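Local structure of PAC2 family protein (Mycobacterium tuberculosis, 2WAM) at residues V295-V298 / V299-L302. The protein is of unknown function, a member of the PAC2 family that represents a duplicated gene family in actinobacteria. Numbering follows the deposited sequence.
Sequences VAQV and VAAL
CG1 of V298 lies alongside CD1 of L302, one turn further along helix 293-315, at 4.4 Å, a loose apolar contact between methyl groups. CG1 stands anti to the backbone N (chi1 175°), a setting that places it beside the carbonyl carbon and on the side of the following turn. CG of L302, beside its own backbone N, lies 3.6 Å from V298 O. V299 repeats the valine setting, but its other methyl does the touching: CG2 lies beside its own backbone N and next to the carbonyl oxygen of V295, the acceptor of V299 N. On another side of the helix, OE1 of Q297 comes to 4.3 Å from the CB of A300, a long approach from an exposed side chain.

Four successive i to i+4 backbone bonds hold the turn. A301 N to Q297 O is the shortest at 2.8 Å, while A300 N meets A296 O at 3.2 Å. V299 N binds V295 O at 3.1 Å, and L302 N closes the series on V298 O at 3.0 Å.

V299 and L302 are buried, both resting on Y244, with A184 also against L302, and this face joins the helix to loops that flank strands 174-183 and 234-242. Between these segments the side chains meet through sparse contacts and the backbone supplies every hydrogen bond, which implies a turn kept in shape by its peptide groups, with the carbons of V299 and L302 given over to apolar contact with the rest of the chain and V298 left on the exposed side.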
ATOM      1  N   VAL A 295      46.526 -14.696  33.578  1.00101.44           N
ATOM      2  CA  VAL A 295      45.311 -15.299  33.042  1.00 88.30           C
ATOM      3  C   VAL A 295      45.278 -16.766  33.436  1.00 78.00           C
ATOM      4  O   VAL A 295      44.213 -17.358  33.587  1.00 83.92           O
ATOM      5  CB  VAL A 295      45.225 -15.165  31.511  1.00 80.41           C
ATOM      6  CG1 VAL A 295      43.778 -15.317  31.042  1.00 76.47           C
ATOM      7  CG2 VAL A 295      45.777 -13.825  31.071  1.00 80.46           C
ATOM      8  N   ALA A 296      46.456 -17.345  33.616  1.00 68.24           N
ATOM      9  CA  ALA A 296      46.546 -18.723  34.068  1.00 75.48           C
ATOM     10  C   ALA A 296      45.899 -18.885  35.443  1.00 80.59           C
ATOM     11  O   ALA A 296      45.403 -19.961  35.776  1.00 83.97           O
ATOM     12  CB  ALA A 296      48.002 -19.186  34.088  1.00 74.18           C
ATOM     13  N   GLN A 297      45.895 -17.816  36.234  1.00 79.52           N
ATOM     14  CA  GLN A 297      45.300 -17.863  37.567  1.00 88.73           C
ATOM     15  C   GLN A 297      43.789 -17.666  37.520  1.00 85.76           C
ATOM     16  O   GLN A 297      43.038 -18.415  38.146  1.00 89.89           O
ATOM     17  CB  GLN A 297      45.946 -16.835  38.502  1.00102.47           C
ATOM     18  CG  GLN A 297      47.395 -17.140  38.828  1.00115.69           C
ATOM     19  CD  GLN A 297      47.648 -18.633  38.980  1.00126.88           C
ATOM     20  OE1 GLN A 297      46.953 -19.322  39.731  1.00129.44           O
ATOM     21  NE2 GLN A 297      48.647 -19.140  38.262  1.00129.02           N
ATOM     22  N   VAL A 298      43.355 -16.648  36.788  1.00 73.89           N
ATOM     23  CA  VAL A 298      41.936 -16.423  36.559  1.00 74.68           C
ATOM     24  C   VAL A 298      41.268 -17.743  36.204  1.00 81.48           C
ATOM     25  O   VAL A 298      40.270 -18.135  36.814  1.00 84.73           O
ATOM     26  CB  VAL A 298      41.720 -15.442  35.391  1.00 70.98           C
ATOM     27  CG1 VAL A 298      40.238 -15.295  35.066  1.00 59.69           C
ATOM     28  CG2 VAL A 298      42.349 -14.098  35.709  1.00 74.82           C
ATOM     29  N   VAL A 299      41.841 -18.425  35.214  1.00 77.44           N
ATOM     30  CA  VAL A 299      41.291 -19.669  34.689  1.00 73.05           C
ATOM     31  C   VAL A 299      41.276 -20.748  35.767  1.00 76.77           C
ATOM     32  O   VAL A 299      40.237 -21.351  36.043  1.00 71.27           O
ATOM     33  CB  VAL A 299      42.089 -20.158  33.447  1.00 61.49           C
ATOM     34  CG1 VAL A 299      41.731 -21.595  33.096  1.00 64.47           C
ATOM     35  CG2 VAL A 299      41.852 -19.238  32.252  1.00 52.26           C
ATOM     36  N   ALA A 300      42.433 -20.976  36.384  1.00 80.51           N
ATOM     37  CA  ALA A 300      42.558 -21.951  37.465  1.00 71.56           C
ATOM     38  C   ALA A 300      41.519 -21.705  38.561  1.00 70.51           C
ATOM     39  O   ALA A 300      40.882 -22.641  39.048  1.00 68.66           O
ATOM     40  CB  ALA A 300      43.959 -21.926  38.035  1.00 63.23           C
ATOM     41  N   ALA A 301      41.347 -20.444  38.938  1.00 70.51           N
ATOM     42  CA  ALA A 301      40.299 -20.072  39.882  1.00 81.66           C
ATOM     43  C   ALA A 301      38.922 -20.529  39.400  1.00 88.24           C
ATOM     44  O   ALA A 301      38.141 -21.084  40.180  1.00 94.87           O
ATOM     45  CB  ALA A 301      40.303 -18.575  40.119  1.00 83.87           C
ATOM     46  N   LEU A 302      38.625 -20.289  38.123  1.00 76.98           N
ATOM     47  CA  LEU A 302      37.351 -20.708  37.537  1.00 65.64           C
ATOM     48  C   LEU A 302      37.186 -22.229  37.586  1.00 63.66           C
ATOM     49  O   LEU A 302      36.127 -22.741  37.949  1.00 64.96           O
ATOM     50  CB  LEU A 302      37.229 -20.226  36.092  1.00 59.51           C
ATOM     51  CG  LEU A 302      36.915 -18.760  35.816  1.00 59.47           C
ATOM     52  CD1 LEU A 302      37.214 -18.429  34.356  1.00 60.40           C
ATOM     53  CD2 LEU A 302      35.467 -18.457  36.166  1.00 53.92           C
TER